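Local coordinates for protein - conserved hypothetical (PDB 4LES), which is of unknown function, a conserved hypothetical protein of Bacillus anthracis built mainly from antiparallel beta strands, at residues Gly97-Ser100 and Ile101-Lys105; Ser153-Asp156 and Val157-Glu161. All coordinates share one frame; numbering follows the deposited sequence.

Overall arrangement
Interaction 1 comes first along the chain, at the hairpin turn that follows strand 83-96 and leads into the short strand 102-104; interaction 2 comes later, at the C-terminal end of helix 149-158. Their centres are about 10 Å apart, on the same side of the chain's centre, and they touch. Glu158 OE1 receives a probable hydrogen bond from Gly97 N at 2.8 Å, and the Lys98 and Ile101 side chains rest on Val157. The end of the helix therefore packs against the base and one flank of the hairpin, beside strand 83-96 of the four-stranded antiparallel sheet. Residues far apart in sequence thus meet in one patch of the fold.

Interaction 1: residues Gly97-Ser100 and Ile101-Lys105; sequences GKES and IGFQK
The Phe103 ring lies against Gly97, Lys98 and Glu99, meeting mostly backbone atoms. Lys98 C sits over one ring face, 3.7 Å above the plane and displaced toward the rim, while Phe103 CZ comes to 3.4 Å from Glu99 N and Phe103 CE1 to 3.4 Å from Gly97 O, both approached obliquely. Glu99 adds its CB, 3.9 Å from Phe103 CE2, before its extended chain leads away from the ring. A chi1 of -68°, with CG beside the Phe103 backbone N, swings the ring back over the turn, where Lys95 completes a cation-pi pair.

On the opposite side of the Lys98 backbone, Ile101 and Lys98 meet at an angle, CG1 of Ile101 3.9 Å from Lys98 CB. Ile101 CG1 stands between its own N and carbonyl carbon (chi1 72°), which brings it against the Lys98 backbone, 3.6 Å from Lys98 N. Gly97 and Phe103 form an antiparallel non-hydrogen-bonded pair, their CA atoms 4.5 Å apart. With Gly102 O close beside it and phi at 119°, buried Gly97 has no room for a side chain. Lys98 N to Gly102 O is only a weak bond. The whole is a beta-hairpin loop joining strand 83-96 to strand 102-104, whose backbones bond through Val96 and Gln104.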
loop_
_atom_site.group_PDB
_atom_site.type_symbol
_atom_site.label_atom_id
_atom_site.label_comp_id
_atom_site.label_asym_id
_atom_site.label_seq_id
_atom_site.Cartn_x
_atom_site.Cartn_y
_atom_site.Cartn_z
ATOM N N GLY A 97 -0.912 -10.883 -8.951
ATOM C CA GLY A 97 -0.083 -11.404 -10.047
ATOM C C GLY A 97 -0.764 -11.381 -11.401
ATOM O O GLY A 97 -1.858 -10.825 -11.545
ATOM N N LYS A 98 -0.085 -11.958 -12.397
ATOM C CA LYS A 98 -0.610 -12.081 -13.767
ATOM C C LYS A 98 -0.511 -13.517 -14.204
ATOM O O LYS A 98 0.333 -14.271 -13.722
ATOM C CB LYS A 98 0.181 -11.275 -14.794
ATOM C CG LYS A 98 0.204 -9.779 -14.595
ATOM C CD LYS A 98 0.590 -9.090 -15.888
ATOM C CE LYS A 98 1.945 -9.535 -16.384
ATOM N NZ LYS A 98 2.073 -9.175 -17.813
ATOM N N GLU A 99 -1.338 -13.872 -15.170
ATOM C CA GLU A 99 -1.350 -15.222 -15.697
ATOM C C GLU A 99 0.006 -15.602 -16.322
ATOM O O GLU A 99 0.451 -16.742 -16.197
ATOM C CB GLU A 99 -2.464 -15.338 -16.717
ATOM C CG GLU A 99 -2.731 -16.745 -17.179
ATOM C CD GLU A 99 -3.944 -16.813 -18.085
ATOM O OE1 GLU A 99 -4.371 -17.937 -18.425
ATOM O OE2 GLU A 99 -4.471 -15.742 -18.447
ATOM N N SER A 100 0.651 -14.638 -16.980
ATOM C CA SER A 100 1.957 -14.858 -17.611
ATOM C C SER A 100 3.056 -15.129 -16.568
ATOM O O SER A 100 3.799 -16.091 -16.686
ATOM C CB SER A 100 2.336 -13.652 -18.474
ATOM O OG SER A 100 2.362 -12.457 -17.704
ATOM N N ILE A 101 3.136 -14.290 -15.540
ATOM C CA ILE A 101 4.135 -14.457 -14.478
ATOM C C ILE A 101 3.650 -15.330 -13.306
ATOM O O ILE A 101 4.347 -15.430 -12.299
ATOM C CB ILE A 101 4.547 -13.088 -13.878
ATOM C CG1 ILE A 101 3.410 -12.506 -13.005
ATOM C CG2 ILE A 101 4.941 -12.130 -14.996
ATOM C CD1 ILE A 101 3.788 -11.323 -12.129
ATOM N N GLY A 102 2.464 -15.934 -13.415
ATOM C CA GLY A 102 1.883 -16.729 -12.310
ATOM C C GLY A 102 1.175 -15.876 -11.232
ATOM O O GLY A 102 1.497 -14.697 -11.039
ATOM N N PHE A 103 0.206 -16.474 -10.536
ATOM C CA PHE A 103 -0.564 -15.796 -9.475
ATOM C C PHE A 103 -0.134 -16.258 -8.085
ATOM O O PHE A 103 0.258 -17.401 -7.923
ATOM C CB PHE A 103 -2.062 -16.112 -9.610
ATOM C CG PHE A 103 -2.712 -15.530 -10.833
ATOM C CD1 PHE A 103 -3.082 -14.194 -10.864
ATOM C CD2 PHE A 103 -2.979 -16.319 -11.939
ATOM C CE1 PHE A 103 -3.694 -13.654 -11.986
ATOM C CE2 PHE A 103 -3.588 -15.786 -13.059
ATOM C CZ PHE A 103 -3.944 -14.452 -13.085
ATOM N N GLN A 104 -0.185 -15.370 -7.091
ATOM C CA GLN A 104 0.069 -15.757 -5.694
ATOM C C GLN A 104 -1.255 -15.701 -4.941
ATOM O O GLN A 104 -2.048 -14.777 -5.151
ATOM C CB GLN A 104 1.006 -14.808 -4.982
ATOM C CG GLN A 104 2.360 -14.625 -5.594
ATOM C CD GLN A 104 3.222 -13.748 -4.717
ATOM O OE1 GLN A 104 3.003 -13.655 -3.508
ATOM N NE2 GLN A 104 4.209 -13.106 -5.313
ATOM N N LYS A 105 -1.467 -16.669 -4.052
ATOM C CA LYS A 105 -2.670 -16.755 -3.223
ATOM C C LYS A 105 -2.273 -16.754 -1.759
ATOM O O LYS A 105 -1.245 -17.321 -1.415
ATOM C CB LYS A 105 -3.429 -18.063 -3.479
ATOM C CG LYS A 105 -4.341 -18.118 -4.697
ATOM C CD LYS A 105 -5.177 -19.403 -4.641
ATOM C CE LYS A 105 -6.366 -19.401 -5.594
ATOM N NZ LYS A 105 -5.955 -19.396 -7.022
#

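Interaction 2: residues Ser153-Asp156 and Val157-Glu161; sequences SSYD and VEKGE. With PO4 (phosphate ion), chain E.
A Schellman motif ends helix 149-158 here, with Gly160 as the C-prime residue at positive phi. Asp156 O accepts the N-H of Glu161 at 2.7 Å, and inside that loop Gly160 N reaches back to Val157 O at 2.9 Å. The last regular turn is made by Val157 N, Glu158 N and Lys159 N bonding to the carbonyls of Ser153, Ser154 and Tyr155; Lys159 N also leans weakly on Asp156 O, so that carbonyl is shared as the helix unwinds.

Lys159 folds back over the Tyr155 ring. Its chi1 of -63° sets Lys159 CG over one face in a CH-pi contact, 4.0 Å from the Tyr155 ring centroid and 25° off the normal. The bend at chi2 then turns the rest of the chain so that Lys159 CE closes on the phenolic end, 3.3 Å from Tyr155 OH, a hydroxyl already hydrogen-bonded to Glu116. The ammonium extends past the ring to a phosphate ion, probably from the crystallisation liquor, with a weak bond from Lys159 NZ to phosphate O3 of 3.1 Å; Arg89 NH2 also hydrogen-bonds the ion.

Glu158 approaches the same ring obliquely, its OE1 3.6 Å from Tyr155 CD1 and its carboxylate plane turned 68° from the ring. Arg93, by a salt bridge to OE2, and Gly97 at OE1 grip the group from both oxygens and should fix its rotation. The Asp156 and Glu161 carboxylates lie nearly parallel, with OD1 of Asp156 3.8 Å from OE2 of Glu161. Such like charges might raise the proton affinity of one of them, an effect offset by Asn178, which bonds Asp156 OD1, and by a long, weak ion pair from Glu161 to Arg176. This is a classic Schellman C-cap, with a lysine laid across an aromatic ring one turn back.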
loop_
_atom_site.group_PDB
_atom_site.type_symbol
_atom_site.label_atom_id
_atom_site.label_comp_id
_atom_site.label_asym_id
_atom_site.label_seq_id
_atom_site.Cartn_x
_atom_site.Cartn_y
_atom_site.Cartn_z
ATOM N N SER A 153 5.558 -6.986 -5.089
ATOM C CA SER A 153 6.230 -7.012 -6.373
ATOM C C SER A 153 5.319 -7.617 -7.448
ATOM O O SER A 153 5.268 -7.114 -8.570
ATOM C CB SER A 153 7.542 -7.792 -6.272
ATOM O OG SER A 153 8.178 -7.849 -7.532
ATOM N N SER A 154 4.601 -8.687 -7.098
ATOM C CA SER A 154 3.679 -9.345 -8.032
ATOM C C SER A 154 2.545 -8.411 -8.376
ATOM O O SER A 154 2.118 -8.341 -9.531
ATOM C CB SER A 154 3.095 -10.604 -7.419
ATOM O OG SER A 154 4.134 -11.399 -6.901
ATOM N N TYR A 155 2.053 -7.700 -7.364
ATOM C CA TYR A 155 0.963 -6.745 -7.564
ATOM C C TYR A 155 1.427 -5.598 -8.437
ATOM O O TYR A 155 0.659 -5.093 -9.244
ATOM C CB TYR A 155 0.437 -6.209 -6.243
ATOM C CG TYR A 155 -0.730 -5.276 -6.412
ATOM C CD1 TYR A 155 -2.012 -5.771 -6.578
ATOM C CD2 TYR A 155 -0.547 -3.905 -6.438
ATOM C CE1 TYR A 155 -3.091 -4.920 -6.731
ATOM C CE2 TYR A 155 -1.613 -3.045 -6.603
ATOM C CZ TYR A 155 -2.889 -3.562 -6.749
ATOM O OH TYR A 155 -3.954 -2.723 -6.910
ATOM N N ASP A 156 2.687 -5.198 -8.283
ATOM C CA ASP A 156 3.243 -4.110 -9.096
ATOM C C ASP A 156 3.352 -4.507 -10.572
ATOM O O ASP A 156 3.008 -3.704 -11.442
ATOM C CB ASP A 156 4.586 -3.640 -8.547
ATOM C CG ASP A 156 4.451 -2.906 -7.204
ATOM O OD1 ASP A 156 3.339 -2.440 -6.852
ATOM O OD2 ASP A 156 5.472 -2.784 -6.501
ATOM N N VAL A 157 3.824 -5.726 -10.849
ATOM C CA VAL A 157 3.879 -6.231 -12.230
ATOM C C VAL A 157 2.437 -6.393 -12.739
ATOM O O VAL A 157 2.119 -6.024 -13.868
ATOM C CB VAL A 157 4.647 -7.572 -12.353
ATOM C CG1 VAL A 157 4.562 -8.113 -13.781
ATOM C CG2 VAL A 157 6.104 -7.384 -11.947
ATOM N N GLU A 158 1.566 -6.927 -11.895
ATOM C CA GLU A 158 0.167 -7.056 -12.243
ATOM C C GLU A 158 -0.387 -5.725 -12.781
ATOM O O GLU A 158 -1.156 -5.712 -13.740
ATOM C CB GLU A 158 -0.632 -7.501 -11.028
ATOM C CG GLU A 158 -2.125 -7.574 -11.285
ATOM C CD GLU A 158 -2.910 -7.947 -10.059
ATOM O OE1 GLU A 158 -2.313 -8.408 -9.069
ATOM O OE2 GLU A 158 -4.135 -7.772 -10.097
ATOM N N LYS A 159 0.020 -4.613 -12.170
ATOM C CA LYS A 159 -0.452 -3.283 -12.581
ATOM C C LYS A 159 0.409 -2.582 -13.641
ATOM O O LYS A 159 0.158 -1.422 -13.956
ATOM C CB LYS A 159 -0.596 -2.370 -11.339
ATOM C CG LYS A 159 -1.636 -2.865 -10.327
ATOM C CD LYS A 159 -3.029 -2.938 -10.948
ATOM C CE LYS A 159 -4.004 -3.694 -10.063
ATOM N NZ LYS A 159 -5.327 -3.900 -10.720
ATOM N N GLY A 160 1.409 -3.273 -14.191
ATOM C CA GLY A 160 2.294 -2.686 -15.202
ATOM C C GLY A 160 3.330 -1.740 -14.612
ATOM O O GLY A 160 3.860 -0.876 -15.302
ATOM N N GLU A 161 3.629 -1.908 -13.333
ATOM C CA GLU A 161 4.609 -1.072 -12.647
ATOM C C GLU A 161 5.883 -1.906 -12.587
ATOM O O GLU A 161 6.323 -2.391 -11.541
ATOM C CB GLU A 161 4.063 -0.645 -11.282
ATOM C CG GLU A 161 2.674 -0.005 -11.426
ATOM C CD GLU A 161 2.083 0.527 -10.136
ATOM O OE1 GLU A 161 0.887 0.887 -10.158
ATOM O OE2 GLU A 161 2.796 0.598 -9.114
HETATM P P PO4 E . -8.557 -3.754 -9.444
HETATM O O1 PO4 E . -7.759 -3.802 -8.158
HETATM O O2 PO4 E . -10.022 -3.547 -9.168
HETATM O O3 PO4 E . -8.051 -2.602 -10.253
HETATM O O4 PO4 E . -8.375 -5.043 -10.198
#